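Side-chain contacts in McyG protein (Microcystis aeruginosa PCC 7806, PDB 4R0M), which probably activates phenylalanine or a related acid as its acyl-adenylate and hands it to a carrier domain during microcystin synthesis: residues A[455-460]-A[465-470]; A[305-310]-A[448-453]; A[137-142]-A[150-155]; A[102-105]-A[109-112]; A[24-29]-A[46-51]. All coordinates share one frame; numbering follows the deposited sequence.

Contact 1 (A[455-460]-A[465-470])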
# COMPACT_ATOMS: atom_id res chain seq x y z
N THR A 455 -12.81 -15.97 -7.18
CA THR A 455 -13.83 -16.76 -7.86
C THR A 455 -14.88 -15.87 -8.52
O THR A 455 -15.26 -16.09 -9.67
CB THR A 455 -14.51 -17.76 -6.90
OG1 THR A 455 -13.50 -18.50 -6.20
CG2 THR A 455 -15.40 -18.73 -7.66
N ILE A 456 -15.33 -14.85 -7.78
CA ILE A 456 -16.28 -13.86 -8.29
C ILE A 456 -15.69 -13.11 -9.49
O ILE A 456 -16.36 -12.91 -10.50
CB ILE A 456 -16.69 -12.84 -7.20
CG1 ILE A 456 -17.42 -13.55 -6.06
CG2 ILE A 456 -17.57 -11.74 -7.78
CD1 ILE A 456 -17.27 -12.86 -4.72
N GLU A 457 -14.42 -12.73 -9.37
CA GLU A 457 -13.76 -11.89 -10.39
C GLU A 457 -13.43 -12.63 -11.69
O GLU A 457 -13.07 -11.99 -12.68
CB GLU A 457 -12.54 -11.18 -9.80
CG GLU A 457 -12.92 -10.07 -8.84
CD GLU A 457 -11.73 -9.29 -8.29
OE1 GLU A 457 -10.59 -9.80 -8.34
OE2 GLU A 457 -11.94 -8.16 -7.81
N GLU A 458 -13.57 -13.95 -11.69
CA GLU A 458 -13.46 -14.75 -12.91
C GLU A 458 -14.63 -14.49 -13.87
O GLU A 458 -14.49 -14.62 -15.08
CB GLU A 458 -13.43 -16.25 -12.58
CG GLU A 458 -12.19 -16.72 -11.84
CD GLU A 458 -12.34 -18.13 -11.29
OE1 GLU A 458 -13.31 -18.83 -11.66
OE2 GLU A 458 -11.49 -18.54 -10.47
N LEU A 459 -15.78 -14.12 -13.30
CA LEU A 459 -17.01 -13.95 -14.07
C LEU A 459 -17.02 -12.72 -14.96
O LEU A 459 -16.56 -11.64 -14.57
CB LEU A 459 -18.22 -13.91 -13.13
CG LEU A 459 -18.58 -15.18 -12.36
CD1 LEU A 459 -19.47 -14.83 -11.18
CD2 LEU A 459 -19.24 -16.21 -13.26
N GLU A 460 -17.56 -12.89 -16.16
CA GLU A 460 -17.81 -11.80 -17.09
C GLU A 460 -18.81 -10.82 -16.48
O GLU A 460 -19.85 -11.22 -15.96
CB GLU A 460 -18.35 -12.36 -18.42
CG GLU A 460 -18.84 -11.32 -19.42
CD GLU A 460 -17.73 -10.41 -19.92
OE1 GLU A 460 -16.80 -10.92 -20.59
OE2 GLU A 460 -17.79 -9.19 -19.65
N SER A 465 -10.84 -5.77 -9.04
CA SER A 465 -10.35 -4.87 -8.01
C SER A 465 -11.39 -4.04 -7.26
O SER A 465 -11.04 -3.21 -6.48
CB SER A 465 -9.31 -3.94 -8.57
OG SER A 465 -9.89 -2.93 -9.33
N TYR A 466 -12.66 -4.30 -7.49
CA TYR A 466 -13.75 -3.66 -6.78
C TYR A 466 -14.63 -4.60 -6.01
O TYR A 466 -15.75 -4.29 -5.74
CB TYR A 466 -14.61 -2.89 -7.75
CG TYR A 466 -13.92 -1.81 -8.49
CD1 TYR A 466 -13.79 -0.58 -7.96
CD2 TYR A 466 -13.40 -2.03 -9.73
CE1 TYR A 466 -13.15 0.41 -8.62
CE2 TYR A 466 -12.77 -1.04 -10.40
CZ TYR A 466 -12.66 0.18 -9.83
OH TYR A 466 -12.05 1.18 -10.49
N THR A 467 -14.14 -5.78 -5.70
CA THR A 467 -14.94 -6.83 -5.15
C THR A 467 -14.59 -7.10 -3.71
O THR A 467 -13.49 -6.96 -3.34
CB THR A 467 -14.80 -8.09 -5.98
OG1 THR A 467 -15.15 -7.80 -7.31
CG2 THR A 467 -15.71 -9.11 -5.50
N ALA A 468 -15.57 -7.43 -2.89
CA ALA A 468 -15.35 -7.74 -1.48
C ALA A 468 -16.30 -8.83 -0.99
O ALA A 468 -17.45 -8.91 -1.42
CB ALA A 468 -15.50 -6.49 -0.63
N ALA A 469 -15.80 -9.67 -0.09
CA ALA A 469 -16.60 -10.70 0.55
C ALA A 469 -16.40 -10.65 2.06
O ALA A 469 -15.27 -10.73 2.55
CB ALA A 469 -16.23 -12.07 0.00
N PHE A 470 -17.50 -10.50 2.80
CA PHE A 470 -17.46 -10.44 4.26
C PHE A 470 -18.72 -11.04 4.87
O PHE A 470 -19.74 -11.19 4.20
CB PHE A 470 -17.26 -8.99 4.74
CG PHE A 470 -18.32 -8.04 4.27
CD1 PHE A 470 -18.19 -7.38 3.05
CD2 PHE A 470 -19.44 -7.79 5.05
CE1 PHE A 470 -19.17 -6.50 2.61
CE2 PHE A 470 -20.42 -6.91 4.62
CZ PHE A 470 -20.28 -6.26 3.40

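Contact 2 (A[305-310]-A[448-453]). With FA5 (adenosine-5'-[phenylalaninyl-phosphate]), chain C.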
# COMPACT_ATOMS: atom_id res chain seq x y z
N GLY A 305 0.74 -6.20 -0.16
CA GLY A 305 -0.24 -5.16 0.14
C GLY A 305 -1.59 -5.73 0.53
O GLY A 305 -2.35 -5.11 1.28
N GLU A 306 -1.90 -6.92 0.01
CA GLU A 306 -3.14 -7.64 0.30
C GLU A 306 -2.92 -9.13 0.11
O GLU A 306 -1.88 -9.56 -0.40
CB GLU A 306 -4.28 -7.15 -0.60
CG GLU A 306 -4.12 -7.49 -2.07
CD GLU A 306 -5.29 -7.03 -2.93
OE1 GLU A 306 -5.20 -7.16 -4.17
OE2 GLU A 306 -6.30 -6.54 -2.38
N GLN A 307 -3.91 -9.93 0.52
CA GLN A 307 -3.85 -11.38 0.39
C GLN A 307 -3.49 -11.78 -1.03
O GLN A 307 -4.02 -11.23 -2.00
CB GLN A 307 -5.18 -12.00 0.82
CG GLN A 307 -5.13 -13.51 1.06
CD GLN A 307 -4.35 -13.89 2.31
OE1 GLN A 307 -4.36 -13.18 3.32
NE2 GLN A 307 -3.67 -15.03 2.25
N VAL A 308 -2.56 -12.73 -1.15
CA VAL A 308 -2.08 -13.22 -2.44
C VAL A 308 -2.88 -14.44 -2.87
O VAL A 308 -3.03 -15.40 -2.10
CB VAL A 308 -0.56 -13.55 -2.39
CG1 VAL A 308 -0.04 -13.94 -3.76
CG2 VAL A 308 0.23 -12.37 -1.84
N SER A 309 -3.39 -14.40 -4.10
CA SER A 309 -4.20 -15.50 -4.64
C SER A 309 -3.36 -16.50 -5.43
O SER A 309 -2.70 -16.14 -6.41
CB SER A 309 -5.33 -14.95 -5.50
OG SER A 309 -5.98 -15.99 -6.22
N VAL A 310 -3.40 -17.76 -4.98
CA VAL A 310 -2.69 -18.87 -5.62
C VAL A 310 -3.02 -18.97 -7.11
O VAL A 310 -2.12 -19.04 -7.95
CB VAL A 310 -3.00 -20.22 -4.92
CG1 VAL A 310 -2.30 -21.38 -5.61
CG2 VAL A 310 -2.63 -20.17 -3.45
N PHE A 448 -12.50 -18.13 3.27
CA PHE A 448 -11.49 -17.10 3.07
C PHE A 448 -11.86 -16.14 1.95
O PHE A 448 -12.09 -16.55 0.81
CB PHE A 448 -10.11 -17.74 2.84
CG PHE A 448 -9.73 -18.73 3.90
CD1 PHE A 448 -9.18 -18.30 5.11
CD2 PHE A 448 -9.95 -20.09 3.71
CE1 PHE A 448 -8.84 -19.22 6.10
CE2 PHE A 448 -9.61 -21.01 4.70
CZ PHE A 448 -9.05 -20.57 5.89
N ALA A 449 -11.92 -14.85 2.30
CA ALA A 449 -12.44 -13.80 1.44
C ALA A 449 -11.79 -13.72 0.06
O ALA A 449 -12.48 -13.54 -0.95
CB ALA A 449 -12.36 -12.45 2.15
N HIS A 450 -10.46 -13.85 0.01
CA HIS A 450 -9.71 -13.73 -1.24
C HIS A 450 -10.09 -14.77 -2.26
O HIS A 450 -10.21 -14.46 -3.44
CB HIS A 450 -8.20 -13.72 -0.98
CG HIS A 450 -7.61 -15.08 -0.71
ND1 HIS A 450 -7.69 -15.69 0.49
CD2 HIS A 450 -6.90 -15.95 -1.54
CE1 HIS A 450 -7.07 -16.88 0.43
NE2 HIS A 450 -6.59 -17.04 -0.81
N GLU A 451 -10.28 -16.02 -1.81
CA GLU A 451 -10.74 -17.11 -2.67
C GLU A 451 -12.09 -16.77 -3.28
O GLU A 451 -12.28 -16.86 -4.50
CB GLU A 451 -10.87 -18.41 -1.89
CG GLU A 451 -9.56 -19.15 -1.63
CD GLU A 451 -9.79 -20.46 -0.90
OE1 GLU A 451 -10.56 -21.31 -1.42
OE2 GLU A 451 -9.22 -20.64 0.19
N LEU A 452 -13.03 -16.38 -2.42
CA LEU A 452 -14.37 -15.97 -2.85
C LEU A 452 -14.29 -14.84 -3.86
O LEU A 452 -14.87 -14.94 -4.95
CB LEU A 452 -15.21 -15.55 -1.64
CG LEU A 452 -15.61 -16.66 -0.66
CD1 LEU A 452 -15.89 -16.09 0.72
CD2 LEU A 452 -16.81 -17.45 -1.17
N GLU A 453 -13.54 -13.80 -3.51
CA GLU A 453 -13.34 -12.64 -4.39
C GLU A 453 -12.72 -13.01 -5.73
O GLU A 453 -13.17 -12.53 -6.77
CB GLU A 453 -12.51 -11.57 -3.68
CG GLU A 453 -13.29 -10.76 -2.65
CD GLU A 453 -12.43 -10.25 -1.51
OE1 GLU A 453 -11.21 -10.07 -1.70
OE2 GLU A 453 -12.99 -10.01 -0.42
C FA5 C . 0.60 -1.96 3.26
O FA5 C . -0.38 -2.23 2.58
CA FA5 C . 1.88 -2.73 3.08
N FA5 C . 1.49 -4.12 3.16
CB FA5 C . 2.54 -2.47 1.72
CG FA5 C . 3.77 -3.29 1.32
CD1 FA5 C . 4.16 -4.48 1.94
CD2 FA5 C . 4.56 -2.83 0.26
CE1 FA5 C . 5.30 -5.17 1.52
CE2 FA5 C . 5.70 -3.52 -0.18
CZ FA5 C . 6.07 -4.70 0.46
P FA5 C . -0.80 -0.73 5.25
OP1 FA5 C . -1.83 0.13 4.58
OP2 FA5 C . -0.27 -0.32 6.60
OP3 FA5 C . 0.48 -0.89 4.25
O5' FA5 C . -1.45 -2.20 5.38
C5' FA5 C . -0.79 -3.28 6.02
C4' FA5 C . -1.72 -4.48 6.02
O4' FA5 C . -1.97 -4.97 4.70
C3' FA5 C . -1.16 -5.67 6.77
O3' FA5 C . -1.36 -5.56 8.18
C2' FA5 C . -1.95 -6.82 6.17
O2' FA5 C . -3.23 -6.93 6.81
C1' FA5 C . -2.17 -6.39 4.73
N9 FA5 C . -1.17 -7.08 3.87
C8 FA5 C . -0.05 -6.53 3.38
N7 FA5 C . 0.65 -7.42 2.63
C5 FA5 C . -0.03 -8.58 2.64
C6 FA5 C . 0.14 -9.93 2.06
N6 FA5 C . 1.21 -10.23 1.28
N1 FA5 C . -0.81 -10.86 2.32
C2 FA5 C . -1.88 -10.58 3.09
N3 FA5 C . -2.10 -9.38 3.65
C4 FA5 C . -1.23 -8.35 3.47

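Contact 3 (A[137-142]-A[150-155])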
# COMPACT_ATOMS: atom_id res chain seq x y z
N GLU A 137 -8.09 24.35 -4.51
CA GLU A 137 -9.12 23.44 -4.00
C GLU A 137 -8.99 23.20 -2.50
O GLU A 137 -9.99 23.18 -1.78
CB GLU A 137 -9.06 22.09 -4.72
CG GLU A 137 -9.38 22.14 -6.20
CD GLU A 137 -8.94 20.88 -6.93
OE1 GLU A 137 -9.25 19.76 -6.44
OE2 GLU A 137 -8.28 21.00 -7.98
N ILE A 138 -7.76 23.02 -2.04
CA ILE A 138 -7.48 22.71 -0.64
C ILE A 138 -7.70 23.92 0.26
O ILE A 138 -8.19 23.78 1.39
CB ILE A 138 -6.07 22.09 -0.47
CG1 ILE A 138 -5.97 20.80 -1.30
CG2 ILE A 138 -5.77 21.80 1.00
CD1 ILE A 138 -4.57 20.23 -1.41
N GLU A 139 -7.37 25.11 -0.23
CA GLU A 139 -7.65 26.36 0.49
C GLU A 139 -9.15 26.59 0.61
O GLU A 139 -9.64 27.00 1.67
CB GLU A 139 -6.97 27.55 -0.19
CG GLU A 139 -5.46 27.60 -0.03
CD GLU A 139 -4.83 28.85 -0.60
OE1 GLU A 139 -5.18 29.25 -1.73
OE2 GLU A 139 -3.96 29.44 0.08
N LYS A 140 -9.88 26.32 -0.48
CA LYS A 140 -11.34 26.46 -0.53
C LYS A 140 -12.03 25.64 0.56
O LYS A 140 -12.92 26.13 1.24
CB LYS A 140 -11.86 26.07 -1.92
CG LYS A 140 -13.34 26.33 -2.13
CD LYS A 140 -13.76 26.05 -3.57
CE LYS A 140 -15.26 26.21 -3.75
NZ LYS A 140 -15.66 26.15 -5.19
N LEU A 141 -11.59 24.39 0.71
CA LEU A 141 -12.07 23.50 1.76
C LEU A 141 -11.90 24.12 3.15
O LEU A 141 -12.78 24.02 4.00
CB LEU A 141 -11.35 22.15 1.68
CG LEU A 141 -11.56 21.08 2.77
CD1 LEU A 141 -12.99 20.54 2.77
CD2 LEU A 141 -10.55 19.96 2.61
N GLY A 142 -10.76 24.78 3.36
CA GLY A 142 -10.45 25.44 4.63
C GLY A 142 -11.40 26.58 4.95
O GLY A 142 -11.87 26.70 6.08
N TRP A 150 -5.90 27.42 8.90
CA TRP A 150 -5.69 26.60 7.70
C TRP A 150 -4.77 27.31 6.75
O TRP A 150 -5.10 28.38 6.23
CB TRP A 150 -7.04 26.35 7.04
CG TRP A 150 -7.08 25.29 5.96
CD1 TRP A 150 -7.04 25.49 4.58
CD2 TRP A 150 -7.21 23.84 6.13
NE1 TRP A 150 -7.13 24.29 3.91
CE2 TRP A 150 -7.23 23.26 4.78
CE3 TRP A 150 -7.30 22.98 7.23
CZ2 TRP A 150 -7.34 21.90 4.56
CZ3 TRP A 150 -7.42 21.60 7.00
CH2 TRP A 150 -7.44 21.08 5.70
N GLN A 151 -3.60 26.71 6.52
CA GLN A 151 -2.59 27.29 5.63
C GLN A 151 -2.07 26.26 4.64
O GLN A 151 -1.71 25.14 5.02
CB GLN A 151 -1.43 27.89 6.43
CG GLN A 151 -1.64 29.34 6.84
CD GLN A 151 -1.49 30.32 5.68
OE1 GLN A 151 -0.70 30.10 4.76
NE2 GLN A 151 -2.24 31.41 5.74
N VAL A 152 -2.04 26.64 3.37
CA VAL A 152 -1.56 25.78 2.30
C VAL A 152 -0.53 26.54 1.46
O VAL A 152 -0.72 27.72 1.16
CB VAL A 152 -2.71 25.28 1.38
CG1 VAL A 152 -2.25 24.08 0.56
CG2 VAL A 152 -3.94 24.92 2.20
N ILE A 153 0.55 25.86 1.09
CA ILE A 153 1.57 26.45 0.22
C ILE A 153 2.04 25.45 -0.84
O ILE A 153 2.16 24.25 -0.57
CB ILE A 153 2.75 27.04 1.03
CG1 ILE A 153 3.66 27.89 0.13
CG2 ILE A 153 3.53 25.95 1.77
CD1 ILE A 153 4.55 28.86 0.87
N SER A 154 2.28 25.94 -2.05
CA SER A 154 2.77 25.10 -3.13
C SER A 154 4.28 24.91 -3.04
O SER A 154 5.00 25.79 -2.55
CB SER A 154 2.39 25.68 -4.50
OG SER A 154 3.13 26.86 -4.77
N VAL A 155 4.75 23.75 -3.51
CA VAL A 155 6.18 23.45 -3.57
C VAL A 155 6.91 24.46 -4.47
O VAL A 155 8.02 24.90 -4.16
CB VAL A 155 6.44 22.00 -4.04
CG1 VAL A 155 7.93 21.73 -4.20
CG2 VAL A 155 5.83 21.01 -3.07

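Contact 4 (A[102-105]-A[109-112])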
# COMPACT_ATOMS: atom_id res chain seq x y z
N VAL A 102 -4.06 12.12 -1.55
CA VAL A 102 -4.75 13.21 -2.23
C VAL A 102 -6.19 12.78 -2.50
O VAL A 102 -6.44 11.72 -3.08
CB VAL A 102 -4.02 13.60 -3.54
CG1 VAL A 102 -4.91 14.44 -4.44
CG2 VAL A 102 -2.73 14.33 -3.22
N ALA A 103 -7.14 13.60 -2.05
CA ALA A 103 -8.57 13.31 -2.20
C ALA A 103 -8.99 13.31 -3.67
O ALA A 103 -8.42 14.05 -4.47
CB ALA A 103 -9.39 14.32 -1.41
N PRO A 104 -9.98 12.45 -4.03
CA PRO A 104 -10.55 12.46 -5.38
C PRO A 104 -11.23 13.79 -5.71
O PRO A 104 -11.24 14.21 -6.87
CB PRO A 104 -11.56 11.31 -5.37
CG PRO A 104 -11.81 11.01 -3.93
CD PRO A 104 -10.54 11.36 -3.21
N SER A 105 -11.80 14.43 -4.69
CA SER A 105 -12.28 15.81 -4.80
C SER A 105 -12.29 16.46 -3.42
O SER A 105 -12.26 15.77 -2.40
CB SER A 105 -13.67 15.87 -5.44
OG SER A 105 -14.65 15.30 -4.59
N GLU A 109 -18.02 14.85 -0.24
CA GLU A 109 -17.76 14.06 0.96
C GLU A 109 -17.01 12.76 0.63
O GLU A 109 -17.52 11.93 -0.12
CB GLU A 109 -19.10 13.75 1.64
CG GLU A 109 -19.06 13.62 3.15
CD GLU A 109 -20.46 13.68 3.76
OE1 GLU A 109 -20.98 12.62 4.17
OE2 GLU A 109 -21.04 14.79 3.81
N ASN A 110 -15.81 12.62 1.19
CA ASN A 110 -14.99 11.41 1.02
C ASN A 110 -14.02 11.18 2.18
O ASN A 110 -13.70 12.11 2.93
CB ASN A 110 -14.24 11.42 -0.32
CG ASN A 110 -13.21 12.53 -0.41
OD1 ASN A 110 -12.15 12.46 0.22
ND2 ASN A 110 -13.51 13.55 -1.20
N SER A 111 -13.55 9.94 2.33
CA SER A 111 -12.72 9.54 3.46
C SER A 111 -11.37 10.24 3.51
O SER A 111 -10.82 10.48 4.59
CB SER A 111 -12.53 8.02 3.48
OG SER A 111 -11.81 7.59 2.35
N ALA A 112 -10.83 10.58 2.34
CA ALA A 112 -9.54 11.27 2.24
C ALA A 112 -9.60 12.70 2.76
O ALA A 112 -8.67 13.17 3.42
CB ALA A 112 -9.02 11.23 0.81

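Contact 5 (A[24-29]-A[46-51])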
# COMPACT_ATOMS: atom_id res chain seq x y z
N GLU A 24 23.20 12.18 0.78
CA GLU A 24 24.51 12.77 0.50
C GLU A 24 25.47 11.77 -0.14
O GLU A 24 26.18 12.11 -1.09
CB GLU A 24 25.11 13.37 1.78
CG GLU A 24 24.50 14.72 2.16
CD GLU A 24 24.55 15.01 3.65
OE1 GLU A 24 25.24 14.28 4.39
OE2 GLU A 24 23.90 15.98 4.08
N THR A 25 25.48 10.54 0.37
CA THR A 25 26.23 9.43 -0.23
C THR A 25 25.79 9.18 -1.68
O THR A 25 26.61 8.90 -2.54
CB THR A 25 26.07 8.14 0.61
OG1 THR A 25 26.49 8.37 1.95
CG2 THR A 25 26.87 6.98 0.02
N ALA A 26 24.48 9.29 -1.92
CA ALA A 26 23.90 9.02 -3.24
C ALA A 26 24.24 10.07 -4.30
O ALA A 26 24.28 9.75 -5.49
CB ALA A 26 22.39 8.87 -3.12
N THR A 27 24.50 11.30 -3.87
CA THR A 27 24.81 12.41 -4.78
C THR A 27 26.09 12.20 -5.58
O THR A 27 26.19 12.64 -6.73
CB THR A 27 24.91 13.76 -4.05
OG1 THR A 27 25.85 13.66 -2.97
CG2 THR A 27 23.56 14.18 -3.49
N LYS A 28 27.07 11.52 -4.98
CA LYS A 28 28.35 11.21 -5.63
C LYS A 28 28.16 10.44 -6.93
O LYS A 28 28.95 10.59 -7.87
CB LYS A 28 29.26 10.44 -4.67
CG LYS A 28 29.78 11.27 -3.51
CD LYS A 28 30.08 10.41 -2.29
CE LYS A 28 30.43 11.28 -1.09
NZ LYS A 28 30.49 10.49 0.17
N HIS A 29 27.12 9.62 -6.98
CA HIS A 29 26.75 8.89 -8.19
C HIS A 29 25.89 9.76 -9.06
O HIS A 29 24.67 9.59 -9.12
CB HIS A 29 26.01 7.60 -7.83
CG HIS A 29 26.77 6.71 -6.87
ND1 HIS A 29 27.43 5.61 -7.27
CD2 HIS A 29 26.95 6.80 -5.49
CE1 HIS A 29 28.01 5.03 -6.20
NE2 HIS A 29 27.71 5.76 -5.11
N GLN A 46 15.97 13.36 -12.86
CA GLN A 46 16.54 14.19 -11.80
C GLN A 46 17.56 13.34 -11.05
O GLN A 46 17.19 12.43 -10.31
CB GLN A 46 15.44 14.68 -10.86
CG GLN A 46 15.90 15.69 -9.81
CD GLN A 46 14.79 16.11 -8.85
OE1 GLN A 46 13.98 15.29 -8.41
NE2 GLN A 46 14.77 17.40 -8.53
N SER A 47 18.84 13.64 -11.27
CA SER A 47 19.93 12.94 -10.57
C SER A 47 19.85 13.19 -9.07
O SER A 47 19.25 14.18 -8.63
CB SER A 47 21.29 13.36 -11.11
OG SER A 47 21.66 14.65 -10.65
N TYR A 48 20.44 12.30 -8.28
CA TYR A 48 20.44 12.44 -6.83
C TYR A 48 21.07 13.75 -6.36
O TYR A 48 20.67 14.30 -5.33
CB TYR A 48 21.11 11.24 -6.16
CG TYR A 48 20.28 9.97 -6.23
CD1 TYR A 48 18.97 9.95 -5.75
CD2 TYR A 48 20.81 8.80 -6.75
CE1 TYR A 48 18.20 8.80 -5.81
CE2 TYR A 48 20.06 7.64 -6.81
CZ TYR A 48 18.75 7.64 -6.34
OH TYR A 48 18.00 6.49 -6.39
N GLN A 49 22.03 14.25 -7.13
CA GLN A 49 22.64 15.56 -6.90
C GLN A 49 21.62 16.68 -7.10
O GLN A 49 21.55 17.61 -6.29
CB GLN A 49 23.86 15.75 -7.82
CG GLN A 49 24.61 17.06 -7.63
CD GLN A 49 25.22 17.20 -6.25
OE1 GLN A 49 24.76 18.01 -5.44
NE2 GLN A 49 26.25 16.41 -5.97
N ASP A 50 20.84 16.59 -8.18
CA ASP A 50 19.79 17.57 -8.48
C ASP A 50 18.68 17.55 -7.42
O ASP A 50 18.20 18.60 -7.00
CB ASP A 50 19.17 17.33 -9.86
CG ASP A 50 20.15 17.55 -10.99
OD1 ASP A 50 20.66 18.68 -11.13
OD2 ASP A 50 20.38 16.60 -11.77
N LEU A 51 18.29 16.35 -7.00
CA LEU A 51 17.29 16.17 -5.96
C LEU A 51 17.73 16.84 -4.66
O LEU A 51 16.97 17.60 -4.05
CB LEU A 51 17.00 14.68 -5.73
CG LEU A 51 16.18 14.26 -4.50
CD1 LEU A 51 14.71 14.65 -4.66
CD2 LEU A 51 16.31 12.77 -4.25

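Contact 1 (A[455-460]-A[465-470])
Ile456 meets Thr467 through methyl groups. Its CG2 lies 3.9 Å from Thr467 CG2, and its CD1 approaches the same methyl from the other branch. The two side chains cross obliquely. Ile456 also packs on Ile484 of strand 479-486, so it is part of a buried layer between helix and sheet.

Glu457 makes the polar half of the contact. Its chain runs extended beyond CG (chi2 -177°) and slides past Thr467 in the opposite direction. This carries the carboxylate to the turn that precedes strand 468-474. There OE2 of Glu457 accepts a hydrogen bond from the backbone N of Ser465 at 2.9 Å, with an N-H...O angle of 156°. The donor sits above the carboxylate plane, 51° out of it. The same OE2 takes a weak bond from Thr467 OG1 at 3.3 Å. One oxygen of Glu457 thus holds two points of the turn. Thr467 divides its two branches accordingly, OG1 to the glutamate and CG2 to the isoleucine.

Strand 468-474 pairs antiparallel with strand 479-486. The contact joins helix 449-457 to the turn leading into strand 468-474, in the small C-terminal lobe of an ANL-type adenylation domain.

Contact 2 (A[305-310]-A[448-453])
The adenine-binding loop of the adenylation domain meets the start of helix 449-457 here, with Gln307 on the loop and His450 on the helix. Gln307 lays its CG over one face of the His450 imidazole. This is a CH-pi contact, 3.6 Å from Gln307 CG to the ring centroid and 25° off the ring normal. Gln307 CG lies 3.4 Å from His450 ND1, displaced toward the rim. The opposite face of the ring is touched by Glu451 CG of the same helix. The imidazole is therefore held between two aliphatic carbons. Chi1 of 78° folds the His450 ring back over its own backbone. Val308 O comes obliquely to His450 CD2 at 3.9 Å. No hydrogen bond links the two segments. The amide of Gln307 is held by another partner, since NE2 donates to Ile432 O.

The other side of the loop serves the ligand. Gly305 N lies 3.0 Å from N7 of the phenylalanyl-adenylate, and Glu306 O lies 3.2 Å from its C6. Gln307 OE1 approaches C2 of the adenine at 3.6 Å. Gln307 thus touches both the adenine and the helix of the C-terminal lobe, at the nucleotide pocket typical of ANL adenylating enzymes.

Contact 3 (A[137-142]-A[150-155])
Helix 135-144 passes close to the start of strand 152-154, with CA atoms 5.8 Å apart at Gly142 and Trp150 and 6.4 Å apart at Glu139 and Val152. Trp150 makes the main contact. Its CG is anti to the backbone N (chi1 -168°), which turns the indole onto the helix. Gly142 CA lies over the face of the five-membered ring, 3.5 Å from its centroid and 13° off the normal. A side chain at Gly142 would run into Trp150 CD1, so the ring rests directly on the helix backbone.

The indole NE1 donates a hydrogen bond to Ile138 O at 2.8 Å. The bond is bent, with an N-H...O angle of 144°, and the donor stands above the carbonyl plane. That oxygen also receives a weak helix bond from Gly142 N. Ile138 CG2 touches Trp150 CZ2 and Val152 CG2, crossing both side chains at about a right angle. Val152 CG2 also meets the aliphatic CG of Glu139 at 3.8 Å. With a leucine at Trp150 the indole N-H is lost, and Ile138 O is likely to keep just its weak helix bond among the contacts described.

The contact joins the helix and second strand of the beta-alpha-beta unit 128-130, 135-144 and 152-154. Strand 152-154 is an edge strand of the four-stranded parallel sheet. Helix 111-122 flanks the contact, with Trp120 edge-to-face against Trp150.

Contact 4 (A[102-105]-A[109-112])
Asn110 holds its CG between its own backbone N and carbonyl carbon (chi1 65°), and chi2 of 73° turns ND2 toward Ser105. Asn110 ND2 donates to the backbone O of Ser105 at 2.8 Å, with an N-H...O angle of 147°. The acceptor lies close to the amide plane, while the donor is tilted from the carbonyl plane of Ser105. The other end of the amide, OD1, caps helix 111-122 by accepting from Val113 N. One N-cap side chain therefore binds both the helix start and the incoming loop, and its amide is held at both ends.

OD1 of Asn110 also lies 3.7 Å from Ala103 CB. The Pro104 ring and the Asn110 side chain point toward each other, with Pro104 CD 3.9 Å from Asn110 OD1. Next to this, Ala112 CB packs on Ala103, 3.7 Å from Ala103 CA and 3.8 Å from Ala103 CB.

The loop comes from strand 96-99, an outermost strand of the parallel sheet. The contact fastens it to the first turn of helix 111-122, and Ala103 also touches Val113 of that helix.

Contact 5 (A[24-29]-A[46-51])
Apolar contact comes first, between Ala26 and Tyr48. Ala26 CB sits over one face of the Tyr48 ring as a CH-pi contact, 4.3 Å from the centroid and 27° off the normal, and 3.9 Å from Tyr48 CG. Tyr48 CB lies 3.6 Å from Ala26 O. Val238 of helix 227-240 touches both residues. Tyr48 OH is hydrogen-bonded to Cys242 O and Gln244 NE2. Were this a serine, the Ala26 methyl would probably face a gap and Cys242 O would lose its hydroxyl partner.

Van der Waals contacts follow. Thr27 CG2 lies 3.4 Å from Tyr48 O, and Gln49 NE2 reaches Thr27 CB at 3.5 Å. Gln49 bends at chi2 (63°), which brings its amide beside the threonine. Its OE1 is hydrogen-bonded to Gln53 NE2.

Helix 19-27, at Ala26 and Thr27, packs on the first turn of helix 48-64, just after strand 43-47, an outermost strand of the large mixed sheet. Ser47 and Asp50 form a capping box at this helix start.

No hydrogen bond crosses between the segments. Asp50 N donates to Ser47 OG at 3.2 Å, and Ser47 OG to Asp50 OD2 at 2.6 Å. The reciprocal bond, from Ser47 N to the side-chain OD2 of Asp50, is weak.

How the contacts relate
Contacts 1 and 2 share helix 449-457 and touch directly: Ala469 N of contact 1 probably donates to Glu453 OE2 of contact 2. Only contact 2 has residues of the ligand pocket. Contacts 3 and 4 lie about 14 Å apart between centres, around the four-stranded parallel sheet. Contact 3 is buried and contact 4 is at the surface. Contact 5 is partly buried, like contacts 1 and 2, but lies across the chain's centre from both. Contacts 1, 3 and 4 each have one firm hydrogen bond across their segments: a carboxylate accepts in contact 1, an indole and a side-chain amide donate in contacts 3 and 4. Contacts 2 and 5 depend on van der Waals and CH-pi packing, which contact 3 adds to its hydrogen bond.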